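Local structure of D-alanyl transferase DltD (Enterococcus faecalis, 6O93) at residues 66-71 / 360-365; 12-17 / 60-65; 320-325 / 380-385; 143-148 / 166-171. The protein probably transfers D-alanine to lipoteichoic acid at the cell membrane, as a member of the DltD family in the SGNH hydrolase clan. All coordinates share one frame; numbering follows the deposited sequence.

Contact 1 of 4, residues 66-71 / 360-365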
# COMPACT_ATOMS: atom_id res chain seq x y z
N ARG A 66 -10.51 15.52 -12.76
CA ARG A 66 -11.29 15.31 -11.55
C ARG A 66 -10.83 16.27 -10.45
O ARG A 66 -9.79 16.92 -10.55
CB ARG A 66 -11.17 13.86 -11.09
CG ARG A 66 -11.71 12.86 -12.10
CD ARG A 66 -11.46 11.42 -11.67
NE ARG A 66 -11.94 10.46 -12.66
CZ ARG A 66 -11.60 9.18 -12.69
NH1 ARG A 66 -10.77 8.69 -11.79
NH2 ARG A 66 -12.10 8.39 -13.63
N ASN A 67 -11.63 16.35 -9.39
CA ASN A 67 -11.31 17.19 -8.25
C ASN A 67 -10.34 16.52 -7.28
O ASN A 67 -10.17 17.01 -6.15
CB ASN A 67 -12.58 17.61 -7.51
CG ASN A 67 -13.40 16.42 -7.05
OD1 ASN A 67 -12.95 15.28 -7.10
ND2 ASN A 67 -14.63 16.68 -6.61
N TYR A 68 -9.71 15.42 -7.68
CA TYR A 68 -8.73 14.74 -6.85
C TYR A 68 -7.72 14.06 -7.76
O TYR A 68 -7.97 13.83 -8.94
CB TYR A 68 -9.38 13.70 -5.93
CG TYR A 68 -9.94 12.51 -6.68
CD1 TYR A 68 -9.16 11.38 -6.91
CD2 TYR A 68 -11.25 12.51 -7.15
CE1 TYR A 68 -9.67 10.29 -7.60
CE2 TYR A 68 -11.76 11.43 -7.83
CZ TYR A 68 -10.97 10.32 -8.05
OH TYR A 68 -11.48 9.24 -8.74
N ARG A 69 -6.56 13.75 -7.18
CA ARG A 69 -5.53 12.98 -7.86
C ARG A 69 -5.02 11.93 -6.88
O ARG A 69 -4.93 12.21 -5.68
CB ARG A 69 -4.36 13.85 -8.34
CG ARG A 69 -4.73 14.89 -9.39
CD ARG A 69 -5.09 14.24 -10.71
NE ARG A 69 -5.30 15.24 -11.76
CZ ARG A 69 -6.40 15.97 -11.88
NH1 ARG A 69 -7.41 15.83 -11.02
NH2 ARG A 69 -6.50 16.86 -12.87
N PRO A 70 -4.69 10.73 -7.35
CA PRO A 70 -4.01 9.78 -6.47
C PRO A 70 -2.63 10.28 -6.09
O PRO A 70 -1.97 11.01 -6.83
CB PRO A 70 -3.92 8.51 -7.33
CG PRO A 70 -4.96 8.67 -8.39
CD PRO A 70 -5.03 10.14 -8.66
N PHE A 71 -2.19 9.88 -4.90
CA PHE A 71 -0.81 10.08 -4.46
C PHE A 71 -0.27 8.70 -4.11
O PHE A 71 -0.57 8.17 -3.04
CB PHE A 71 -0.72 11.05 -3.29
CG PHE A 71 0.66 11.63 -3.11
CD1 PHE A 71 1.69 10.87 -2.60
CD2 PHE A 71 0.91 12.95 -3.45
CE1 PHE A 71 2.95 11.40 -2.44
CE2 PHE A 71 2.18 13.49 -3.29
CZ PHE A 71 3.20 12.72 -2.78
N ARG A 360 -13.09 2.91 -11.21
CA ARG A 360 -14.52 3.18 -11.07
C ARG A 360 -14.95 3.13 -9.61
O ARG A 360 -15.70 4.00 -9.14
CB ARG A 360 -15.33 2.19 -11.90
CG ARG A 360 -16.84 2.30 -11.67
CD ARG A 360 -17.64 1.61 -12.76
NE ARG A 360 -17.41 0.17 -12.79
CZ ARG A 360 -18.09 -0.68 -13.56
NH1 ARG A 360 -19.05 -0.23 -14.36
NH2 ARG A 360 -17.81 -1.98 -13.53
N GLN A 361 -14.47 2.13 -8.87
CA GLN A 361 -14.82 2.03 -7.46
C GLN A 361 -14.23 3.19 -6.67
O GLN A 361 -14.88 3.73 -5.77
CB GLN A 361 -14.34 0.70 -6.90
CG GLN A 361 -14.98 -0.51 -7.57
CD GLN A 361 -16.50 -0.44 -7.54
OE1 GLN A 361 -17.09 -0.12 -6.51
NE2 GLN A 361 -17.13 -0.74 -8.67
N VAL A 362 -13.00 3.60 -6.99
CA VAL A 362 -12.40 4.75 -6.31
C VAL A 362 -13.21 6.01 -6.60
O VAL A 362 -13.54 6.78 -5.70
CB VAL A 362 -10.93 4.92 -6.73
CG1 VAL A 362 -10.40 6.26 -6.24
CG2 VAL A 362 -10.08 3.79 -6.18
N ASP A 363 -13.53 6.24 -7.88
CA ASP A 363 -14.26 7.45 -8.25
C ASP A 363 -15.62 7.51 -7.56
O ASP A 363 -16.00 8.54 -7.00
CB ASP A 363 -14.42 7.52 -9.77
CG ASP A 363 -14.75 8.91 -10.26
OD1 ASP A 363 -13.93 9.82 -10.04
OD2 ASP A 363 -15.83 9.10 -10.86
N GLU A 364 -16.36 6.40 -7.60
CA GLU A 364 -17.64 6.35 -6.89
C GLU A 364 -17.44 6.60 -5.40
O GLU A 364 -18.24 7.30 -4.77
CB GLU A 364 -18.32 5.01 -7.13
CG GLU A 364 -18.75 4.77 -8.58
CD GLU A 364 -19.32 3.37 -8.79
OE1 GLU A 364 -19.30 2.57 -7.84
OE2 GLU A 364 -19.78 3.08 -9.92
N PHE A 365 -16.38 6.03 -4.83
CA PHE A 365 -16.08 6.22 -3.42
C PHE A 365 -15.79 7.68 -3.10
O PHE A 365 -16.20 8.19 -2.05
CB PHE A 365 -14.90 5.32 -3.03
CG PHE A 365 -14.23 5.68 -1.74
CD1 PHE A 365 -14.84 5.42 -0.53
CD2 PHE A 365 -12.97 6.26 -1.74
CE1 PHE A 365 -14.21 5.74 0.67
CE2 PHE A 365 -12.33 6.58 -0.56
CZ PHE A 365 -12.95 6.32 0.65
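Arg66 and Asp363 are the closest backbone pair, their CA atoms 9.0 Å apart, where the loop leading into strand 69-73 faces the side of helix 352-367. Side chains span this gap. Tyr68 OH donates a hydrogen bond to Asp363 OD1 at 2.8 Å. It uses the anti lone pair of that oxygen, the one turned away from OD2. OD1 lies near the plane of the Tyr68 ring, at its edge. The carboxylate is turned 36° from the ring. The same oxygen sits over one face of the Arg66 guanidinium, with Arg66 NE 3.4 Å from Asp363 OD1. This salt bridge rests on charge alone, because no N-H of Arg66 points at the oxygen. The Arg66 chain runs extended from CG to NE, and this carries the guanidinium across to the helix. Its NH1 makes a further salt bridge with Asp359, one helical turn before Asp363. The setting is an alpha/beta fold with a parallel sheet, consistent with the SGNH hydrolase clan. Strand 69-73 is an edge strand of that sheet and pairs with strand 40-44. Val362 supplies the apolar part of the contact: its CG1 lies 4.3 Å from Tyr68 CE1, and its side chain also rests on Phe43 and Leu291. Arg69 folds back on its own segment. Arg69 NH1 donates to Arg66 O at 2.7 Å and to Tyr68 O at 2.9 Å. Both oxygens lie close to the guanidinium plane, though NH1 stands above each carbonyl plane. Arg69 NH2 makes a salt bridge with Glu62.

Contact 2 of 4, residues 12-17 / 60-65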
# COMPACT_ATOMS: atom_id res chain seq x y z
N THR A 12 5.56 20.63 -7.41
CA THR A 12 6.29 19.58 -6.71
C THR A 12 5.34 18.47 -6.25
O THR A 12 5.61 17.28 -6.45
CB THR A 12 7.05 20.15 -5.52
OG1 THR A 12 8.09 21.02 -5.98
CG2 THR A 12 7.67 19.04 -4.69
N LEU A 13 4.21 18.85 -5.63
CA LEU A 13 3.25 17.85 -5.19
C LEU A 13 2.70 17.05 -6.37
O LEU A 13 2.56 15.83 -6.29
CB LEU A 13 2.11 18.52 -4.42
CG LEU A 13 2.51 19.36 -3.20
CD1 LEU A 13 1.28 19.92 -2.51
CD2 LEU A 13 3.35 18.55 -2.23
N LYS A 14 2.40 17.73 -7.48
CA LYS A 14 1.91 17.03 -8.66
C LYS A 14 2.94 16.05 -9.19
O LYS A 14 2.61 14.90 -9.52
CB LYS A 14 1.52 18.04 -9.74
CG LYS A 14 1.07 17.40 -11.05
CD LYS A 14 0.57 18.43 -12.04
CE LYS A 14 0.04 17.77 -13.30
NZ LYS A 14 -0.57 18.75 -14.24
N GLU A 15 4.20 16.47 -9.28
CA GLU A 15 5.25 15.60 -9.80
C GLU A 15 5.50 14.41 -8.88
O GLU A 15 5.73 13.30 -9.35
CB GLU A 15 6.54 16.40 -10.00
CG GLU A 15 6.45 17.44 -11.10
CD GLU A 15 6.47 16.81 -12.48
OE1 GLU A 15 7.27 15.87 -12.69
OE2 GLU A 15 5.69 17.26 -13.35
N ALA A 16 5.45 14.64 -7.57
CA ALA A 16 5.71 13.56 -6.61
C ALA A 16 4.55 12.58 -6.49
O ALA A 16 4.77 11.44 -6.06
CB ALA A 16 6.02 14.16 -5.23
N SER A 17 3.34 12.99 -6.86
CA SER A 17 2.17 12.15 -6.63
C SER A 17 2.26 10.82 -7.38
O SER A 17 1.70 9.82 -6.93
CB SER A 17 0.89 12.89 -7.04
OG SER A 17 0.83 13.08 -8.44
N LEU A 60 -6.31 8.37 -15.61
CA LEU A 60 -7.72 8.68 -15.80
C LEU A 60 -8.11 9.95 -15.05
O LEU A 60 -8.90 10.76 -15.55
CB LEU A 60 -8.59 7.50 -15.35
CG LEU A 60 -8.42 6.21 -16.17
CD1 LEU A 60 -9.16 5.06 -15.51
CD2 LEU A 60 -8.92 6.41 -17.59
N SER A 61 -7.57 10.14 -13.84
CA SER A 61 -7.91 11.32 -13.06
C SER A 61 -7.40 12.59 -13.74
O SER A 61 -8.09 13.62 -13.72
CB SER A 61 -7.34 11.21 -11.65
OG SER A 61 -7.99 10.18 -10.92
N GLU A 62 -6.21 12.54 -14.33
CA GLU A 62 -5.67 13.69 -15.03
C GLU A 62 -6.40 13.92 -16.36
O GLU A 62 -6.68 15.06 -16.73
CB GLU A 62 -4.17 13.51 -15.27
CG GLU A 62 -3.45 14.73 -15.82
CD GLU A 62 -3.41 15.88 -14.84
OE1 GLU A 62 -4.16 16.86 -15.03
OE2 GLU A 62 -2.63 15.81 -13.87
N LYS A 63 -6.70 12.83 -17.08
CA LYS A 63 -7.35 12.97 -18.38
C LYS A 63 -8.69 13.67 -18.25
O LYS A 63 -9.04 14.52 -19.08
CB LYS A 63 -7.53 11.59 -19.02
CG LYS A 63 -8.25 11.59 -20.36
CD LYS A 63 -7.54 12.45 -21.39
CE LYS A 63 -8.17 12.29 -22.77
NZ LYS A 63 -7.51 13.12 -23.80
N TYR A 64 -9.47 13.33 -17.22
CA TYR A 64 -10.83 13.84 -17.08
C TYR A 64 -10.95 14.88 -15.97
O TYR A 64 -12.05 15.15 -15.49
CB TYR A 64 -11.79 12.67 -16.85
CG TYR A 64 -11.73 11.67 -17.98
CD1 TYR A 64 -12.05 12.05 -19.28
CD2 TYR A 64 -11.32 10.36 -17.76
CE1 TYR A 64 -11.99 11.15 -20.32
CE2 TYR A 64 -11.26 9.45 -18.81
CZ TYR A 64 -11.59 9.85 -20.09
OH TYR A 64 -11.53 8.96 -21.14
N GLN A 65 -9.83 15.49 -15.57
CA GLN A 65 -9.83 16.70 -14.76
C GLN A 65 -10.74 16.57 -13.54
O GLN A 65 -11.63 17.39 -13.30
CB GLN A 65 -10.23 17.91 -15.60
CG GLN A 65 -9.26 18.21 -16.74
CD GLN A 65 -7.92 18.72 -16.24
OE1 GLN A 65 -6.89 18.05 -16.39
NE2 GLN A 65 -7.92 19.91 -15.65
O HOH W 1 -4.01 19.33 -14.36
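A surface ion pair links helix 10-17 to the last turn of helix 57-63, which ends in a Schellman motif with Gln65 as its C-prime residue. Lys14 and Glu62 make the whole contact. The lysine is stretched out along its full length, with CG anti to the backbone N (chi1 177°), and reaches across to the carboxylate. Glu62 bends at chi2 (67°), and the two side chains cross at about a right angle. Lys14 NZ stands 3.6 Å from Glu62 OE2, a long salt bridge. The methylene carbon is slightly nearer, with Lys14 CE 3.4 Å from the same Glu62 OE2. A water bridges the other oxygen: it donates to Glu62 OE1 at 2.6 Å and weakly accepts from Lys14 NZ at 3.5 Å. Lys14 NZ has a further long, weak ion pair with Glu204 of helix 204-211, so two carboxylates share the ammonium and neither makes a short bond to it. Glu62 has a second charged partner in Arg69, at the start of strand 69-73. The Glu62 side chain also packs on Val207 and Met211 of helix 204-211, while the Lys14 side chain touches Tyr40 at the start of strand 40-44.

Contact 3 of 4, residues 320-325 / 380-385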
# COMPACT_ATOMS: atom_id res chain seq x y z
N LYS A 320 -11.75 -9.63 4.72
CA LYS A 320 -13.02 -8.92 4.73
C LYS A 320 -13.72 -9.05 6.08
O LYS A 320 -14.47 -8.15 6.47
CB LYS A 320 -13.92 -9.41 3.60
CG LYS A 320 -13.42 -9.01 2.22
CD LYS A 320 -14.49 -9.18 1.15
CE LYS A 320 -14.87 -10.63 0.95
NZ LYS A 320 -15.83 -10.79 -0.18
N TYR A 321 -13.48 -10.14 6.81
CA TYR A 321 -14.01 -10.24 8.16
C TYR A 321 -13.34 -9.23 9.08
O TYR A 321 -14.01 -8.49 9.81
CB TYR A 321 -13.82 -11.66 8.71
CG TYR A 321 -14.42 -11.83 10.09
CD1 TYR A 321 -15.77 -12.11 10.25
CD2 TYR A 321 -13.64 -11.70 11.23
CE1 TYR A 321 -16.33 -12.26 11.50
CE2 TYR A 321 -14.19 -11.85 12.49
CZ TYR A 321 -15.54 -12.13 12.62
OH TYR A 321 -16.10 -12.29 13.87
N GLN A 322 -12.01 -9.17 9.04
CA GLN A 322 -11.28 -8.22 9.88
C GLN A 322 -11.71 -6.79 9.57
O GLN A 322 -11.80 -5.95 10.47
CB GLN A 322 -9.78 -8.40 9.66
CG GLN A 322 -8.89 -7.55 10.56
CD GLN A 322 -7.43 -7.96 10.47
OE1 GLN A 322 -7.09 -8.97 9.84
NE2 GLN A 322 -6.55 -7.17 11.09
N LEU A 323 -11.98 -6.49 8.30
CA LEU A 323 -12.44 -5.16 7.92
C LEU A 323 -13.88 -4.93 8.37
O LEU A 323 -14.15 -4.05 9.20
CB LEU A 323 -12.31 -4.97 6.41
CG LEU A 323 -10.88 -4.89 5.87
CD1 LEU A 323 -10.88 -4.98 4.35
CD2 LEU A 323 -10.21 -3.61 6.33
N GLN A 324 -14.81 -5.73 7.84
CA GLN A 324 -16.23 -5.51 8.11
C GLN A 324 -16.53 -5.57 9.60
O GLN A 324 -17.35 -4.80 10.11
CB GLN A 324 -17.07 -6.54 7.36
CG GLN A 324 -17.08 -6.35 5.85
CD GLN A 324 -18.08 -5.30 5.41
OE1 GLN A 324 -18.82 -4.74 6.22
NE2 GLN A 324 -18.11 -5.03 4.11
N GLU A 325 -15.89 -6.49 10.32
CA GLU A 325 -16.14 -6.65 11.74
C GLU A 325 -15.86 -5.37 12.52
O GLU A 325 -16.43 -5.18 13.60
CB GLU A 325 -15.30 -7.81 12.29
CG GLU A 325 -15.36 -8.00 13.79
CD GLU A 325 -16.73 -8.40 14.29
OE1 GLU A 325 -17.65 -8.60 13.45
OE2 GLU A 325 -16.90 -8.52 15.52
N ASP A 380 -8.86 -4.70 19.52
CA ASP A 380 -7.43 -4.94 19.66
C ASP A 380 -7.07 -6.42 19.56
O ASP A 380 -5.91 -6.75 19.30
CB ASP A 380 -6.92 -4.39 20.99
CG ASP A 380 -7.00 -2.88 21.07
OD1 ASP A 380 -6.91 -2.22 20.01
OD2 ASP A 380 -7.16 -2.36 22.19
N ARG A 381 -8.04 -7.31 19.75
CA ARG A 381 -7.75 -8.74 19.72
C ARG A 381 -7.31 -9.20 18.34
O ARG A 381 -6.75 -10.30 18.22
CB ARG A 381 -8.98 -9.52 20.19
CG ARG A 381 -9.37 -9.18 21.63
CD ARG A 381 -10.65 -9.87 22.07
NE ARG A 381 -11.79 -9.52 21.23
CZ ARG A 381 -13.05 -9.83 21.51
NH1 ARG A 381 -13.34 -10.50 22.62
NH2 ARG A 381 -14.03 -9.47 20.69
N PHE A 382 -7.52 -8.40 17.30
CA PHE A 382 -6.98 -8.72 15.98
C PHE A 382 -5.47 -8.58 15.91
O PHE A 382 -4.87 -8.97 14.90
CB PHE A 382 -7.63 -7.84 14.91
CG PHE A 382 -9.03 -8.26 14.54
CD1 PHE A 382 -9.24 -9.36 13.72
CD2 PHE A 382 -10.14 -7.55 14.99
CE1 PHE A 382 -10.52 -9.76 13.37
CE2 PHE A 382 -11.42 -7.94 14.64
CZ PHE A 382 -11.61 -9.05 13.83
N TYR A 383 -4.82 -8.04 16.95
CA TYR A 383 -3.37 -8.03 17.03
C TYR A 383 -2.80 -9.38 17.46
O TYR A 383 -1.60 -9.62 17.27
CB TYR A 383 -2.89 -6.98 18.04
CG TYR A 383 -2.93 -5.54 17.55
CD1 TYR A 383 -2.38 -5.18 16.33
CD2 TYR A 383 -3.50 -4.54 18.34
CE1 TYR A 383 -2.41 -3.86 15.89
CE2 TYR A 383 -3.53 -3.23 17.91
CZ TYR A 383 -2.98 -2.90 16.69
OH TYR A 383 -3.01 -1.59 16.27
N GLN A 384 -3.62 -10.25 18.04
CA GLN A 384 -3.13 -11.43 18.74
C GLN A 384 -2.70 -12.52 17.76
O GLN A 384 -3.16 -12.60 16.62
CB GLN A 384 -4.20 -11.96 19.69
CG GLN A 384 -4.56 -11.00 20.81
CD GLN A 384 -5.68 -11.53 21.69
OE1 GLN A 384 -6.25 -12.59 21.42
NE2 GLN A 384 -6.00 -10.79 22.74
N THR A 385 -1.80 -13.38 18.25
CA THR A 385 -1.32 -14.50 17.44
C THR A 385 -2.44 -15.44 17.04
O THR A 385 -2.38 -16.05 15.97
CB THR A 385 -0.24 -15.26 18.21
OG1 THR A 385 0.91 -14.43 18.38
CG2 THR A 385 0.16 -16.53 17.47
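Phe382 is the centre of this contact, and Gln322 packs closely against its ring. Gln322 CG sits over one face as a CH-pi contact, 4.0 Å from the ring centroid and 26° off the ring normal. Its nearest ring atom is Phe382 CD1, 3.7 Å from Gln322 CG. Gln322 swings its CG opposite its own amide nitrogen (chi1 -175°), and the extended chain beyond runs past the phenylalanine in the opposite direction. Its amide plane lies only 4° from that of the ring. The amide is fixed from outside: OE1 accepts from Trp387 NE1, and NE2 donates to Gln277 OE1 and Tyr273 O. Trp387 also meets the Phe382 ring edge-to-face.

The rim of the ring is held more loosely, by partly exposed residues. Glu325 CG comes to the edge, near the ring plane, 3.9 Å from Phe382 CZ. Tyr321 CE2 approaches Phe382 CZ at 4.0 Å, the two side chains crossing at about a right angle. These touches are purely van der Waals. The Glu325 carboxylate does not pair with Arg381: Glu325 OE2 and Arg381 NH2 are 6.0 Å apart, and Arg381 bonds to Asp379 instead. The arrangement is plain packing of the short 3-10 segment 380-383, near the C-terminus, on helix 309-324. That helix belongs to the beta-alpha-beta crossover joining parallel strands 289-294 and 331-333 of the alpha/beta fold.

Contact 4 of 4, residues 143-148 / 166-171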
# COMPACT_ATOMS: atom_id res chain seq x y z
N TYR A 143 1.88 -2.94 20.23
CA TYR A 143 2.06 -3.91 19.16
C TYR A 143 3.14 -3.46 18.19
O TYR A 143 3.98 -4.26 17.77
CB TYR A 143 0.74 -4.13 18.41
CG TYR A 143 0.90 -5.07 17.23
CD1 TYR A 143 0.88 -6.45 17.41
CD2 TYR A 143 1.12 -4.58 15.95
CE1 TYR A 143 1.04 -7.31 16.35
CE2 TYR A 143 1.28 -5.44 14.88
CZ TYR A 143 1.25 -6.80 15.08
OH TYR A 143 1.41 -7.66 14.02
N LEU A 144 3.15 -2.17 17.83
CA LEU A 144 4.21 -1.65 16.98
C LEU A 144 5.57 -1.87 17.62
O LEU A 144 6.52 -2.31 16.96
CB LEU A 144 3.99 -0.16 16.70
CG LEU A 144 2.91 0.20 15.69
CD1 LEU A 144 2.70 1.71 15.67
CD2 LEU A 144 3.29 -0.30 14.30
N ALA A 145 5.69 -1.56 18.92
CA ALA A 145 6.95 -1.76 19.62
C ALA A 145 7.40 -3.21 19.55
O ALA A 145 8.57 -3.50 19.26
CB ALA A 145 6.82 -1.30 21.07
N GLN A 146 6.48 -4.14 19.82
CA GLN A 146 6.83 -5.56 19.80
C GLN A 146 7.35 -5.97 18.43
O GLN A 146 8.37 -6.66 18.32
CB GLN A 146 5.61 -6.40 20.19
CG GLN A 146 5.83 -7.91 20.17
CD GLN A 146 5.51 -8.53 18.82
OE1 GLN A 146 6.38 -9.14 18.18
NE2 GLN A 146 4.26 -8.40 18.38
N ARG A 147 6.65 -5.57 17.36
CA ARG A 147 7.06 -5.98 16.02
C ARG A 147 8.39 -5.36 15.63
O ARG A 147 9.25 -6.04 15.05
CB ARG A 147 5.98 -5.60 15.00
CG ARG A 147 4.67 -6.35 15.17
CD ARG A 147 4.76 -7.80 14.69
NE ARG A 147 4.96 -7.88 13.24
CZ ARG A 147 5.94 -8.55 12.63
NH1 ARG A 147 6.84 -9.24 13.33
NH2 ARG A 147 6.01 -8.53 11.31
N LEU A 148 8.59 -4.08 15.93
CA LEU A 148 9.81 -3.40 15.50
C LEU A 148 11.05 -4.04 16.09
O LEU A 148 12.10 -4.11 15.43
CB LEU A 148 9.74 -1.91 15.87
CG LEU A 148 8.73 -1.06 15.11
CD1 LEU A 148 8.82 0.39 15.58
CD2 LEU A 148 8.95 -1.14 13.61
N ASN A 166 10.32 -0.51 27.08
CA ASN A 166 9.45 0.14 28.06
C ASN A 166 8.01 0.20 27.55
O ASN A 166 7.07 -0.01 28.32
CB ASN A 166 9.96 1.54 28.38
CG ASN A 166 11.33 1.52 29.03
OD1 ASN A 166 11.75 0.50 29.59
ND2 ASN A 166 12.03 2.65 28.97
N LEU A 167 7.82 0.49 26.26
CA LEU A 167 6.48 0.51 25.69
C LEU A 167 5.78 -0.83 25.90
O LEU A 167 4.62 -0.88 26.33
CB LEU A 167 6.53 0.85 24.21
CG LEU A 167 6.25 2.31 23.83
CD1 LEU A 167 7.34 3.24 24.36
CD2 LEU A 167 6.10 2.44 22.33
N GLN A 168 6.47 -1.93 25.60
CA GLN A 168 5.88 -3.25 25.79
C GLN A 168 5.54 -3.49 27.25
O GLN A 168 4.58 -4.22 27.55
CB GLN A 168 6.83 -4.33 25.27
CG GLN A 168 7.04 -4.29 23.77
CD GLN A 168 8.09 -5.28 23.30
OE1 GLN A 168 7.80 -6.46 23.12
NE2 GLN A 168 9.32 -4.80 23.12
N ALA A 169 6.30 -2.90 28.17
CA ALA A 169 6.02 -3.03 29.59
C ALA A 169 4.93 -2.08 30.07
O ALA A 169 4.63 -2.06 31.27
CB ALA A 169 7.30 -2.80 30.40
N GLY A 170 4.33 -1.31 29.17
CA GLY A 170 3.27 -0.39 29.54
C GLY A 170 3.73 0.97 30.00
O GLY A 170 2.96 1.67 30.68
N GLN A 171 4.94 1.38 29.65
CA GLN A 171 5.51 2.64 30.09
C GLN A 171 5.80 3.53 28.88
O GLN A 171 6.20 3.05 27.82
CB GLN A 171 6.80 2.42 30.88
CG GLN A 171 6.61 1.62 32.16
CD GLN A 171 5.74 2.34 33.17
OE1 GLN A 171 5.75 3.57 33.25
NE2 GLN A 171 4.98 1.58 33.95
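Ala145 meets Leu167 and Gln168 where helix 139-148 runs beside the end of helix 158-168. Along the first segment, Tyr143 turns away from this partner, and its OH bonds to Asp275. Ala145 points at the second helix, and its small side chain lets the backbones come close: the CA atoms of Ala145 and Gln168 are 6.4 Å apart. Ala145 CB touches Leu167 CB at 3.8 Å and Gln168 CG at 4.0 Å. Leu167 CD2 also lies 4.0 Å from Ala145 CB. This is helix-helix packing in the helical part of the chain between strands 98-102 and 289-294 of the parallel sheet. Helix 158-168 stops here in a Schellman motif, with Gly170 at positive phi (87°). Gly170 N bonds to Leu167 O at 2.9 Å, and Gln171 N reaches further back to Asn166 O, also at 2.9 Å. Next comes Gln146, which lies against the amide of Gln168. Gln168 OE1 is 3.6 Å from Gln146 CA and 3.7 Å from Gln146 CB. The two amide planes are turned 56° apart. Each amide has its own polar partner: Gln146 OE1 accepts from Lys150 NZ, and Gln168 NE2 donates to Leu164 O.

How the contacts relate
Contacts 1 and 2 are neighbours, with centres about 11 Å apart. Helix 57-63 leads into strand 69-73, and Arg69 NH2 binds Glu62 OE1 at 3.2 Å, joining the two. Contacts 3 and 4, centres about 19 Å apart, are joined by stacked rings, with Tyr383 CD1 3.4 Å from Tyr143 CG. Contacts 2 and 4 lie about 39 Å apart, centre to centre, on opposite sides of the chain's centre. Contacts 1 and 3 interlock along the sequence, their nearest atoms about 12 Å apart. Helix 352-367 of contact 1 begins just after His349, which with Asp346 and Ser47 may form a catalytic triad. Ser47, flanked by sodium-site residues Ser46 and Glu48, follows strand 40-44, the partner of strand 69-73.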